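Local coordinates for DUF7790 domain-containing protein (Leptospira interrogans serogroup Icterohaemorrhagiae serovar copenhageni, PDB 6ULO) that is of unknown function but has a Rossmann-like domain, related by family to NAD(P)-binding proteins, in what is probably a membrane-anchored protein, at residues 102-105 and 106-110; 225-228 and 229-232; 158-161 and 162-165; 89-93 and 94-98; 77-81 and 82-86. All blocks are in the same frame, centred on the assembly; numbering follows the deposited sequence.

Contact 1 (102-105 and 106-110); sequences ITIL and FLQKS
I102 and F106, one helical turn apart, lie side by side and point the same way, and the contact is a CH-pi one. The methyl CG2 of I102 stands over one face of the F106 ring, 3.6 Å from the ring centroid and displaced toward the rim, so that the nearest ring atom is F106 CZ, 3.3 Å from I102 CG2. What brings the methyl there is the first torsion of I102: CG2 is anti to the backbone N and CG1 takes the place beside that nitrogen (chi1 -63°). T103 and L107 repeat the parallel arrangement on the next side of the helix with a looser touch, T103 CG2 to L107 CD1 at 4.0 Å. Such i to i+4 pairing is the signature of an alpha-helix, here the last turns of helix 94-109, and the backbone agrees: F106 N bonds to I102 O at 2.9 Å, whereas the last i to i+4 bond, from K109 N to L105 O, is longer at 3.2 Å. Q108 behaves differently. Its extended side chain runs obliquely to that of I104 and at about a right angle to that of L105, and its NE2 is bonded to the carbonyl of A186 in helix 176-187. S110, the first residue to leave helical geometry, turns its hydroxyl back, S110 OG donating to F106 O at 2.8 Å from above the carbonyl plane. F106 also meets W120 of helix 113-120 edge-to-face, and T103 OG1 is hydrogen-bonded to the indole nitrogen of that same tryptophan.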
loop_
_atom_site.group_PDB
_atom_site.type_symbol
_atom_site.label_atom_id
_atom_site.label_comp_id
_atom_site.label_asym_id
_atom_site.label_seq_id
_atom_site.Cartn_x
_atom_site.Cartn_y
_atom_site.Cartn_z
ATOM N N ILE A 102 1.059 -13.830 4.031
ATOM C CA ILE A 102 0.267 -14.426 5.104
ATOM C C ILE A 102 -1.097 -13.761 5.204
ATOM O O ILE A 102 -2.121 -14.438 5.303
ATOM C CB ILE A 102 1.032 -14.357 6.438
ATOM C CG1 ILE A 102 2.320 -15.179 6.348
ATOM C CG2 ILE A 102 0.127 -14.821 7.585
ATOM C CD1 ILE A 102 3.280 -14.917 7.505
ATOM N N THR A 103 -1.133 -12.427 5.185
ATOM C CA THR A 103 -2.413 -11.726 5.267
ATOM C C THR A 103 -3.368 -12.176 4.159
ATOM O O THR A 103 -4.569 -12.384 4.412
ATOM C CB THR A 103 -2.139 -10.228 5.216
ATOM O OG1 THR A 103 -1.682 -9.840 6.497
ATOM C CG2 THR A 103 -3.359 -9.382 4.797
ATOM N N ILE A 104 -2.857 -12.351 2.931
ATOM C CA ILE A 104 -3.727 -12.772 1.840
ATOM C C ILE A 104 -4.284 -14.171 2.087
ATOM O O ILE A 104 -5.469 -14.436 1.844
ATOM C CB ILE A 104 -2.951 -12.664 0.510
ATOM C CG1 ILE A 104 -2.670 -11.188 0.217
ATOM C CG2 ILE A 104 -3.697 -13.362 -0.639
ATOM C CD1 ILE A 104 -1.560 -10.954 -0.793
ATOM N N LEU A 105 -3.441 -15.091 2.554
ATOM C CA LEU A 105 -3.917 -16.431 2.895
ATOM C C LEU A 105 -4.997 -16.356 3.962
ATOM O O LEU A 105 -6.044 -17.018 3.855
ATOM C CB LEU A 105 -2.731 -17.253 3.376
ATOM C CG LEU A 105 -3.025 -18.643 3.932
ATOM C CD1 LEU A 105 -3.647 -19.591 2.894
ATOM C CD2 LEU A 105 -1.708 -19.242 4.514
ATOM N N PHE A 106 -4.776 -15.520 4.995
ATOM C CA PHE A 106 -5.789 -15.407 6.054
ATOM C C PHE A 106 -7.088 -14.815 5.516
ATOM O O PHE A 106 -8.172 -15.279 5.874
ATOM C CB PHE A 106 -5.288 -14.563 7.212
ATOM C CG PHE A 106 -4.167 -15.157 8.019
ATOM C CD1 PHE A 106 -3.738 -16.469 7.851
ATOM C CD2 PHE A 106 -3.542 -14.360 8.996
ATOM C CE1 PHE A 106 -2.716 -16.973 8.634
ATOM C CE2 PHE A 106 -2.524 -14.852 9.785
ATOM C CZ PHE A 106 -2.114 -16.183 9.611
ATOM N N LEU A 107 -7.008 -13.823 4.632
ATOM C CA LEU A 107 -8.217 -13.274 4.015
ATOM C C LEU A 107 -8.977 -14.347 3.252
ATOM O O LEU A 107 -10.200 -14.457 3.372
ATOM C CB LEU A 107 -7.865 -12.132 3.050
ATOM C CG LEU A 107 -7.425 -10.829 3.725
ATOM C CD1 LEU A 107 -6.753 -9.923 2.676
ATOM C CD2 LEU A 107 -8.641 -10.129 4.359
ATOM N N GLN A 108 -8.261 -15.134 2.436
ATOM C CA GLN A 108 -8.914 -16.198 1.675
ATOM C C GLN A 108 -9.700 -17.144 2.570
ATOM O O GLN A 108 -10.792 -17.576 2.203
ATOM C CB GLN A 108 -7.879 -16.983 0.867
ATOM C CG GLN A 108 -7.295 -16.143 -0.282
ATOM C CD GLN A 108 -6.108 -16.785 -0.926
ATOM O OE1 GLN A 108 -5.463 -17.651 -0.329
ATOM N NE2 GLN A 108 -5.803 -16.359 -2.144
ATOM N N LYS A 109 -9.168 -17.466 3.747
ATOM C CA LYS A 109 -9.777 -18.461 4.605
ATOM C C LYS A 109 -10.757 -17.878 5.606
ATOM O O LYS A 109 -11.459 -18.637 6.262
ATOM C CB LYS A 109 -8.681 -19.230 5.345
ATOM C CG LYS A 109 -7.771 -20.021 4.410
ATOM C CD LYS A 109 -8.534 -21.023 3.591
ATOM C CE LYS A 109 -7.554 -21.858 2.790
ATOM N NZ LYS A 109 -8.235 -22.919 2.039
ATOM N N SER A 110 -10.840 -16.559 5.756
ATOM C CA SER A 110 -11.596 -15.917 6.840
ATOM C C SER A 110 -12.889 -15.332 6.274
ATOM O O SER A 110 -12.872 -14.271 5.638
ATOM C CB SER A 110 -10.735 -14.831 7.494
ATOM O OG SER A 110 -9.653 -15.405 8.205
#

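Contact 2 (225-228 and 229-232); sequences NAEE and YFAY
Three aromatic rings of 229-232 fold back on 225-228, one met on a face and two at an edge. The F230 ring receives the backbone CH of E227 on one face, E227 CA standing 4.0 Å from the ring centroid in a CH-pi contact. The Y229 ring is approached at its edge, in plane, by A226 O, and the Y232 ring likewise by E227 OE2. This is a short 3-10 turn and the loop leaving it, between strand 218-222 of the central Rossmann-like sheet and helix 234-241. Among the i to i+3 bonds of the turn is that from Y229 N to A226 O, 3.1 Å; the next, from F230 N to E227 O, is weak. F230 swings its ring over the turn because CG sits between its backbone N and carbonyl carbon (chi1 53°). E227 is buried, and its carboxylate has partners on both oxygens: OE1 forms a salt bridge with R253 of strand 249-255, while Y232 OH donates to E227 OE2 at 2.6 Å, meeting it from above the carboxylate plane. On the other flank N225 ND2 donates to E228 OE1 at 3.0 Å, in the N225 amide plane; that same carboxylate oxygen is also bonded to S256. N225 ND2 gives a second bond to a water, 2.9 Å away, which also lies 2.9 Å from Y229 OH at the ring's edge.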
loop_
_atom_site.group_PDB
_atom_site.type_symbol
_atom_site.label_atom_id
_atom_site.label_comp_id
_atom_site.label_asym_id
_atom_site.label_seq_id
_atom_site.Cartn_x
_atom_site.Cartn_y
_atom_site.Cartn_z
ATOM N N ASN A 225 5.813 7.393 3.769
ATOM C CA ASN A 225 6.798 8.469 3.801
ATOM C C ASN A 225 8.130 8.017 3.233
ATOM O O ASN A 225 9.174 8.603 3.558
ATOM C CB ASN A 225 6.962 9.068 5.212
ATOM C CG ASN A 225 7.686 8.149 6.161
ATOM O OD1 ASN A 225 7.442 6.920 6.143
ATOM N ND2 ASN A 225 8.546 8.708 7.022
ATOM N N ALA A 226 8.115 6.998 2.356
ATOM C CA ALA A 226 9.372 6.471 1.826
ATOM C C ALA A 226 10.199 7.536 1.117
ATOM O O ALA A 226 11.433 7.474 1.162
ATOM C CB ALA A 226 9.087 5.317 0.870
ATOM N N GLU A 227 9.544 8.524 0.489
ATOM C CA GLU A 227 10.281 9.542 -0.246
ATOM C C GLU A 227 11.092 10.429 0.684
ATOM O O GLU A 227 11.985 11.124 0.212
ATOM C CB GLU A 227 9.331 10.398 -1.085
ATOM C CG GLU A 227 8.578 9.651 -2.201
ATOM C CD GLU A 227 7.360 10.425 -2.616
ATOM O OE1 GLU A 227 6.363 10.355 -1.868
ATOM O OE2 GLU A 227 7.395 11.123 -3.651
ATOM N N GLU A 228 10.791 10.445 1.981
ATOM C CA GLU A 228 11.610 11.222 2.899
ATOM C C GLU A 228 13.028 10.696 3.003
ATOM O O GLU A 228 13.892 11.392 3.558
ATOM C CB GLU A 228 10.962 11.231 4.284
ATOM C CG GLU A 228 9.603 11.908 4.295
ATOM C CD GLU A 228 9.224 12.435 5.666
ATOM O OE1 GLU A 228 8.937 11.622 6.566
ATOM O OE2 GLU A 228 9.195 13.676 5.836
ATOM N N TYR A 229 13.309 9.503 2.473
ATOM C CA TYR A 229 14.631 8.899 2.568
ATOM C C TYR A 229 15.514 9.131 1.346
ATOM O O TYR A 229 16.660 8.656 1.339
ATOM C CB TYR A 229 14.500 7.394 2.824
ATOM C CG TYR A 229 13.932 7.086 4.168
ATOM C CD1 TYR A 229 14.764 6.750 5.224
ATOM C CD2 TYR A 229 12.552 7.149 4.399
ATOM C CE1 TYR A 229 14.249 6.475 6.473
ATOM C CE2 TYR A 229 12.025 6.878 5.657
ATOM C CZ TYR A 229 12.888 6.544 6.688
ATOM O OH TYR A 229 12.396 6.266 7.942
ATOM N N PHE A 230 15.041 9.845 0.320
ATOM C CA PHE A 230 15.877 9.989 -0.877
ATOM C C PHE A 230 15.494 11.229 -1.676
ATOM O O PHE A 230 14.333 11.632 -1.708
ATOM C CB PHE A 230 15.812 8.742 -1.787
ATOM C CG PHE A 230 14.403 8.307 -2.184
ATOM C CD1 PHE A 230 13.733 8.899 -3.255
ATOM C CD2 PHE A 230 13.770 7.274 -1.497
ATOM C CE1 PHE A 230 12.464 8.454 -3.635
ATOM C CE2 PHE A 230 12.518 6.834 -1.867
ATOM C CZ PHE A 230 11.862 7.427 -2.927
ATOM N N ALA A 231 16.485 11.795 -2.356
ATOM C CA ALA A 231 16.214 12.663 -3.490
ATOM C C ALA A 231 15.911 11.770 -4.687
ATOM O O ALA A 231 16.511 10.709 -4.839
ATOM C CB ALA A 231 17.419 13.569 -3.767
ATOM N N TYR A 232 14.976 12.182 -5.515
ATOM C CA TYR A 232 14.538 11.311 -6.610
ATOM C C TYR A 232 15.680 10.991 -7.561
ATOM O O TYR A 232 16.248 11.914 -8.157
ATOM C CB TYR A 232 13.451 12.004 -7.409
ATOM C CG TYR A 232 12.215 12.339 -6.593
ATOM C CD1 TYR A 232 11.469 11.330 -5.990
ATOM C CD2 TYR A 232 11.786 13.653 -6.425
ATOM C CE1 TYR A 232 10.339 11.596 -5.255
ATOM C CE2 TYR A 232 10.645 13.936 -5.697
ATOM C CZ TYR A 232 9.926 12.908 -5.106
ATOM O OH TYR A 232 8.794 13.235 -4.395
HETATM O O HOH W 1 9.752 6.827 8.920
#

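Contact 3 (158-161 and 162-165); sequences KTNL and MLSK
L161 O is gripped twice: in the conformer described, one of two, S164 OG donates to it at 2.7 Å, and K165 N donates at 3.2 Å. The serine can do this because its hydroxyl lies between its own backbone N and carbonyl carbon (chi1 77°), which folds OG back along the helix toward the preceding turn. Intrahelical bonding of this kind gives the buried hydroxyl an acceptor within its own helix. The rest is regular alpha-helix near the C-terminal end of the long helix 139-166, with L163 N bonded to T159 O at 2.8 Å. On that side T159 and L163 run alongside each other, the methyl CG2 of T159 touching L163 CD1 at 3.7 Å. M162 instead bends at both chi2 and chi3, its CE 4.1 Å from T159 O. L161 and K165 occupy the exposed side, where L161 CD1 and K165 CE come no closer than 4.3 Å. The inner side of the helix faces loops: N160 ND2 is hydrogen-bonded to Q173, L163 rests on Y169 and S164 on T174, all in the connection that leads from this helix to helix 176-187, while T159 touches I270.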
loop_
_atom_site.group_PDB
_atom_site.type_symbol
_atom_site.label_atom_id
_atom_site.label_comp_id
_atom_site.label_asym_id
_atom_site.label_seq_id
_atom_site.Cartn_x
_atom_site.Cartn_y
_atom_site.Cartn_z
ATOM N N LYS A 158 -5.873 -3.326 17.053
ATOM C CA LYS A 158 -6.640 -2.733 18.150
ATOM C C LYS A 158 -6.705 -1.220 18.021
ATOM O O LYS A 158 -7.743 -0.617 18.303
ATOM C CB LYS A 158 -6.047 -3.149 19.489
ATOM C CG LYS A 158 -6.085 -4.656 19.665
ATOM C CD LYS A 158 -5.291 -5.122 20.875
ATOM C CE LYS A 158 -5.163 -6.653 20.865
ATOM N NZ LYS A 158 -6.493 -7.318 20.870
ATOM N N THR A 159 -5.609 -0.597 17.571
ATOM C CA THR A 159 -5.601 0.832 17.296
ATOM C C THR A 159 -6.559 1.173 16.161
ATOM O O THR A 159 -7.290 2.166 16.247
ATOM C CB THR A 159 -4.178 1.256 16.963
ATOM O OG1 THR A 159 -3.418 1.175 18.171
ATOM C CG2 THR A 159 -4.144 2.671 16.402
ATOM N N ASN A 160 -6.552 0.379 15.069
ATOM C CA ASN A 160 -7.450 0.670 13.961
ATOM C C ASN A 160 -8.904 0.622 14.385
ATOM O O ASN A 160 -9.711 1.416 13.903
ATOM C CB ASN A 160 -7.212 -0.289 12.781
ATOM C CG ASN A 160 -5.964 0.048 12.006
ATOM O OD1 ASN A 160 -5.377 1.101 12.171
ATOM N ND2 ASN A 160 -5.541 -0.870 11.169
ATOM N N LEU A 161 -9.273 -0.350 15.221
ATOM C CA LEU A 161 -10.653 -0.396 15.675
ATOM C C LEU A 161 -10.982 0.877 16.451
ATOM O O LEU A 161 -11.999 1.530 16.205
ATOM C CB LEU A 161 -10.858 -1.630 16.535
ATOM C CG LEU A 161 -12.212 -1.759 17.221
ATOM C CD1 LEU A 161 -13.323 -1.706 16.219
ATOM C CD2 LEU A 161 -12.247 -3.033 18.046
ATOM N N MET A 162 -10.096 1.257 17.370
ATOM C CA MET A 162 -10.266 2.498 18.112
ATOM C C MET A 162 -10.434 3.704 17.193
ATOM O O MET A 162 -11.342 4.514 17.393
ATOM C CB MET A 162 -9.085 2.646 19.059
ATOM C CG MET A 162 -9.128 3.881 19.960
ATOM S SD MET A 162 -8.645 5.448 19.136
ATOM C CE MET A 162 -6.897 5.183 18.940
ATOM N N LEU A 163 -9.572 3.836 16.170
ATOM C CA LEU A 163 -9.606 4.996 15.275
ATOM C C LEU A 163 -10.882 5.035 14.448
ATOM O O LEU A 163 -11.465 6.102 14.226
ATOM C CB LEU A 163 -8.414 4.920 14.325
ATOM C CG LEU A 163 -7.030 5.122 14.955
ATOM C CD1 LEU A 163 -5.972 4.763 13.934
ATOM C CD2 LEU A 163 -6.813 6.555 15.462
ATOM N N SER A 164 -11.303 3.877 13.950
ATOM C CA SER A 164 -12.527 3.800 13.157
ATOM C C SER A 164 -13.728 4.313 13.944
ATOM O O SER A 164 -14.618 4.958 13.382
ATOM C CB SER A 164 -12.773 2.354 12.718
ATOM O OG SER A 164 -13.301 1.608 13.808
ATOM N N LYS A 165 -13.773 4.046 15.255
ATOM C CA LYS A 165 -14.870 4.564 16.066
ATOM C C LYS A 165 -14.649 6.024 16.425
ATOM O O LYS A 165 -15.600 6.807 16.423
ATOM C CB LYS A 165 -15.027 3.719 17.321
ATOM C CG LYS A 165 -15.472 2.331 16.992
ATOM C CD LYS A 165 -15.895 1.577 18.230
ATOM C CE LYS A 165 -16.765 0.385 17.850
ATOM N NZ LYS A 165 -17.244 -0.360 19.075
#

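Contact 4 (89-93 and 94-98)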
loop_
_atom_site.group_PDB
_atom_site.type_symbol
_atom_site.label_atom_id
_atom_site.label_comp_id
_atom_site.label_asym_id
_atom_site.label_seq_id
_atom_site.Cartn_x
_atom_site.Cartn_y
_atom_site.Cartn_z
ATOM N N LEU A 89 1.299 -5.054 -4.021
ATOM C CA LEU A 89 1.966 -4.681 -2.774
ATOM C C LEU A 89 3.440 -4.892 -3.041
ATOM O O LEU A 89 3.941 -6.015 -2.963
ATOM C CB LEU A 89 1.455 -5.522 -1.607
ATOM C CG LEU A 89 -0.057 -5.413 -1.383
ATOM C CD1 LEU A 89 -0.463 -6.363 -0.294
ATOM C CD2 LEU A 89 -0.432 -4.000 -0.980
ATOM N N MET A 90 4.134 -3.820 -3.399
ATOM C CA MET A 90 5.537 -3.899 -3.790
ATOM C C MET A 90 6.384 -3.354 -2.652
ATOM O O MET A 90 6.253 -2.176 -2.303
ATOM C CB MET A 90 5.819 -3.075 -5.055
ATOM C CG MET A 90 7.272 -3.211 -5.478
ATOM S SD MET A 90 7.770 -2.069 -6.830
ATOM C CE MET A 90 8.037 -0.586 -5.883
ATOM N N ASP A 91 7.266 -4.171 -2.089
ATOM C CA ASP A 91 8.130 -3.706 -1.009
ATOM C C ASP A 91 9.520 -4.295 -1.182
ATOM O O ASP A 91 9.718 -5.292 -1.881
ATOM C CB ASP A 91 7.519 -4.046 0.362
ATOM C CG ASP A 91 7.998 -3.141 1.484
ATOM O OD1 ASP A 91 7.305 -2.120 1.721
ATOM O OD2 ASP A 91 9.025 -3.479 2.137
ATOM N N PHE A 92 10.505 -3.649 -0.575
ATOM C CA PHE A 92 11.890 -4.065 -0.692
ATOM C C PHE A 92 12.383 -4.850 0.504
ATOM O O PHE A 92 13.527 -5.306 0.491
ATOM C CB PHE A 92 12.792 -2.846 -0.943
ATOM C CG PHE A 92 14.161 -3.184 -1.444
ATOM C CD1 PHE A 92 14.329 -3.935 -2.587
ATOM C CD2 PHE A 92 15.285 -2.698 -0.791
ATOM C CE1 PHE A 92 15.612 -4.221 -3.067
ATOM C CE2 PHE A 92 16.557 -2.990 -1.261
ATOM C CZ PHE A 92 16.703 -3.740 -2.408
ATOM N N THR A 93 11.571 -5.007 1.544
ATOM C CA THR A 93 11.969 -5.766 2.725
ATOM C C THR A 93 11.231 -7.107 2.714
ATOM O O THR A 93 9.995 -7.145 2.609
ATOM C CB THR A 93 11.675 -4.979 4.014
ATOM O OG1 THR A 93 12.357 -3.701 3.974
ATOM C CG2 THR A 93 12.171 -5.748 5.226
ATOM N N GLN A 94 11.993 -8.208 2.833
ATOM C CA GLN A 94 11.386 -9.527 2.687
ATOM C C GLN A 94 10.291 -9.767 3.721
ATOM O O GLN A 94 9.260 -10.384 3.396
ATOM C CB GLN A 94 12.453 -10.614 2.747
ATOM C CG GLN A 94 11.951 -11.957 2.295
ATOM C CD GLN A 94 11.258 -11.918 0.931
ATOM O OE1 GLN A 94 10.047 -12.065 0.826
ATOM N NE2 GLN A 94 12.039 -11.700 -0.121
ATOM N N ILE A 95 10.462 -9.263 4.951
ATOM C CA ILE A 95 9.449 -9.534 5.961
ATOM C C ILE A 95 8.119 -8.925 5.572
ATOM O O ILE A 95 7.065 -9.491 5.884
ATOM C CB ILE A 95 9.899 -9.120 7.379
ATOM C CG1 ILE A 95 9.036 -9.860 8.433
ATOM C CG2 ILE A 95 9.789 -7.586 7.607
ATOM C CD1 ILE A 95 9.451 -9.570 9.889
ATOM N N VAL A 96 8.136 -7.762 4.909
ATOM C CA VAL A 96 6.888 -7.124 4.504
ATOM C C VAL A 96 6.199 -7.939 3.415
ATOM O O VAL A 96 4.997 -8.201 3.482
ATOM C CB VAL A 96 7.172 -5.681 4.044
ATOM C CG1 VAL A 96 5.937 -5.074 3.415
ATOM C CG2 VAL A 96 7.669 -4.815 5.187
ATOM N N VAL A 97 6.970 -8.400 2.421
ATOM C CA VAL A 97 6.414 -9.199 1.334
ATOM C C VAL A 97 5.806 -10.477 1.887
ATOM O O VAL A 97 4.670 -10.839 1.555
ATOM C CB VAL A 97 7.479 -9.470 0.243
ATOM C CG1 VAL A 97 6.881 -10.327 -0.879
ATOM C CG2 VAL A 97 8.039 -8.147 -0.325
ATOM N N HIS A 98 6.514 -11.126 2.811
ATOM C CA HIS A 98 6.017 -12.385 3.359
ATOM C C HIS A 98 4.841 -12.179 4.298
ATOM O O HIS A 98 3.904 -12.977 4.280
ATOM C CB HIS A 98 7.155 -13.096 4.066
ATOM C CG HIS A 98 8.075 -13.771 3.109
ATOM N ND1 HIS A 98 9.337 -14.194 3.452
ATOM C CD2 HIS A 98 7.881 -14.149 1.822
ATOM C CE1 HIS A 98 9.888 -14.800 2.413
ATOM N NE2 HIS A 98 9.023 -14.787 1.412
#
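A carboxylate set against a valine is the odd feature here: the V96 methyl CG1 lies only 3.4 Å from D91 CG, and the two side chains cross at about a right angle. D91 closes strand 86-91, and its side chain reaches toward the first turn of helix 94-109 with CG anti to the backbone N (chi1 -156°). That pose also lets D91 OD2 accept from T93 N at 3.0 Å, on the anti side of the carboxylate and 20° out of its plane, an Asx turn that shapes the step from strand to helix. T93 holds the N-cap position without a side-chain capping bond. Its methyl CG2 lies 3.8 Å from I95 CG2, while T93 O accepts from V97 N at 3.3 Å and weakly from V96 N. A short strand-to-helix turn at the C-terminal end of a parallel strand is a recurrent element of Rossmann-like folds. The other carboxylate oxygen, D91 OD1, accepts from the backbone N of G71, just beyond strand 66-69. With OD2 bonded to T93 N and OD1 to G71 N, and valine methyls beside it, the carboxylate is held in place, and these donors would probably stabilise its negative charge.

Contact 5 (77-81 and 82-86); sequences TIAAW and AKSDF
A79 and S84 form the tight side of this helix end. The A79 methyl CB meets S84 OG at 3.6 Å in a van der Waals contact. The backbone bond beside it, from S84 N to A79 O, is 3.1 Å long and nearly straight (167°). With the bond from K83 N to A80 O, 3.2 Å, this makes a Schellman motif: K83 is the C-prime residue, and its positive phi (52°) reverses the chain at the end of helix 74-82. The K83 to A80 bond is the more distorted of the pair. K83 also marks the loose side. Its extended side chain is exposed, touching N62 and Y181 on the way; toward helix 74-82 its CG is 3.8 Å from A80 O. A82, by contrast, is buried, its CB 3.5 Å from I78 O. T77 O lies over one face of the W81 indole, offset toward its rim, and W81 NE1 is hydrogen-bonded to the carbonyl of K170. Beyond the turn the chain enters strand 86-91, so this is the helix-to-strand junction of a beta-alpha-beta crossover that begins with strand 66-69. Y67 of that strand lies against I78, A79 and S84, I220 of strand 218-222 against I78 and A82, and helix 176-187 covers A80.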
loop_
_atom_site.group_PDB
_atom_site.type_symbol
_atom_site.label_atom_id
_atom_site.label_comp_id
_atom_site.label_asym_id
_atom_site.label_seq_id
_atom_site.Cartn_x
_atom_site.Cartn_y
_atom_site.Cartn_z
ATOM N N THR A 77 -6.759 -0.999 3.277
ATOM C CA THR A 77 -7.708 0.042 3.652
ATOM C C THR A 77 -7.944 1.004 2.494
ATOM O O THR A 77 -9.103 1.288 2.131
ATOM C CB THR A 77 -7.188 0.781 4.873
ATOM O OG1 THR A 77 -7.165 -0.156 5.952
ATOM C CG2 THR A 77 -8.073 1.971 5.250
ATOM N N ILE A 78 -6.861 1.529 1.904
ATOM C CA ILE A 78 -7.042 2.557 0.890
ATOM C C ILE A 78 -7.656 1.954 -0.371
ATOM O O ILE A 78 -8.534 2.556 -1.008
ATOM C CB ILE A 78 -5.699 3.241 0.596
ATOM C CG1 ILE A 78 -5.106 3.866 1.864
ATOM C CG2 ILE A 78 -5.837 4.246 -0.522
ATOM C CD1 ILE A 78 -3.653 4.378 1.698
ATOM N N ALA A 79 -7.205 0.742 -0.750
ATOM C CA ALA A 79 -7.720 0.082 -1.955
ATOM C C ALA A 79 -9.205 -0.235 -1.835
ATOM O O ALA A 79 -9.936 -0.184 -2.836
ATOM C CB ALA A 79 -6.942 -1.195 -2.236
ATOM N N ALA A 80 -9.683 -0.593 -0.630
ATOM C CA ALA A 80 -11.113 -0.836 -0.481
ATOM C C ALA A 80 -11.904 0.450 -0.698
ATOM O O ALA A 80 -12.961 0.441 -1.334
ATOM C CB ALA A 80 -11.404 -1.443 0.897
ATOM N N TRP A 81 -11.416 1.570 -0.145
ATOM C CA TRP A 81 -12.080 2.853 -0.385
ATOM C C TRP A 81 -12.093 3.184 -1.869
ATOM O O TRP A 81 -13.088 3.705 -2.399
ATOM C CB TRP A 81 -11.338 3.952 0.369
ATOM C CG TRP A 81 -11.404 3.866 1.862
ATOM C CD1 TRP A 81 -12.332 3.193 2.601
ATOM C CD2 TRP A 81 -10.486 4.436 2.797
ATOM N NE1 TRP A 81 -12.071 3.332 3.963
ATOM C CE2 TRP A 81 -10.943 4.099 4.098
ATOM C CE3 TRP A 81 -9.336 5.220 2.669
ATOM C CZ2 TRP A 81 -10.290 4.538 5.247
ATOM C CZ3 TRP A 81 -8.657 5.621 3.810
ATOM C CH2 TRP A 81 -9.155 5.313 5.077
ATOM N N ALA A 82 -10.972 2.931 -2.549
ATOM C CA ALA A 82 -10.859 3.242 -3.969
ATOM C C ALA A 82 -11.612 2.256 -4.846
ATOM O O ALA A 82 -11.855 2.563 -6.020
ATOM C CB ALA A 82 -9.383 3.251 -4.356
ATOM N N LYS A 83 -12.010 1.097 -4.314
ATOM C CA LYS A 83 -12.501 0.002 -5.155
ATOM C C LYS A 83 -11.504 -0.301 -6.277
ATOM O O LYS A 83 -11.856 -0.429 -7.460
ATOM C CB LYS A 83 -13.916 0.280 -5.677
ATOM C CG LYS A 83 -14.909 0.449 -4.544
ATOM C CD LYS A 83 -16.290 0.752 -5.041
ATOM C CE LYS A 83 -17.231 0.986 -3.858
ATOM N NZ LYS A 83 -18.637 1.005 -4.302
ATOM N N SER A 84 -10.245 -0.470 -5.883
ATOM C CA SER A 84 -9.218 -0.844 -6.850
ATOM C C SER A 84 -9.531 -2.189 -7.509
ATOM O O SER A 84 -10.033 -3.111 -6.862
ATOM C CB SER A 84 -7.871 -0.929 -6.138
ATOM O OG SER A 84 -7.567 0.268 -5.439
ATOM N N ASP A 85 -9.186 -2.315 -8.793
ATOM C CA ASP A 85 -9.450 -3.564 -9.504
ATOM C C ASP A 85 -8.424 -4.645 -9.179
ATOM O O ASP A 85 -8.750 -5.832 -9.197
ATOM C CB ASP A 85 -9.391 -3.334 -11.011
ATOM C CG ASP A 85 -10.396 -2.342 -11.503
ATOM O OD1 ASP A 85 -11.541 -2.387 -11.030
ATOM O OD2 ASP A 85 -10.039 -1.561 -12.432
ATOM N N PHE A 86 -7.175 -4.256 -8.927
ATOM C CA PHE A 86 -6.071 -5.155 -8.618
ATOM C C PHE A 86 -5.146 -4.389 -7.696
ATOM O O PHE A 86 -5.118 -3.156 -7.738
ATOM C CB PHE A 86 -5.282 -5.558 -9.878
ATOM C CG PHE A 86 -6.126 -6.177 -10.967
ATOM C CD1 PHE A 86 -6.392 -7.543 -10.953
ATOM C CD2 PHE A 86 -6.686 -5.408 -11.972
ATOM C CE1 PHE A 86 -7.190 -8.137 -11.916
ATOM C CE2 PHE A 86 -7.484 -5.999 -12.960
ATOM C CZ PHE A 86 -7.745 -7.369 -12.912
#

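In the fold
Contacts 5 and 4 stand at the two ends of strand 86-91, on opposite sides of the chain's centre, their centres about 19 Å apart. Contact 5 is the most buried, and both it and contact 4 are made where regular elements begin or end. Contacts 4 and 1 share helix 94-109, one at its start and the other at its finish, their centres about 16 Å apart; carboxylate-backbone bonding in the first gives way to aliphatic-aromatic packing in the second. Contact 3, about 19 Å from the chain's centre, has an exposed side and rests largely on intrahelical bonds. Contact 2, across the centre from contacts 1 and 5, has a bridging water and a carboxylate salt-bridged to a residue outside it.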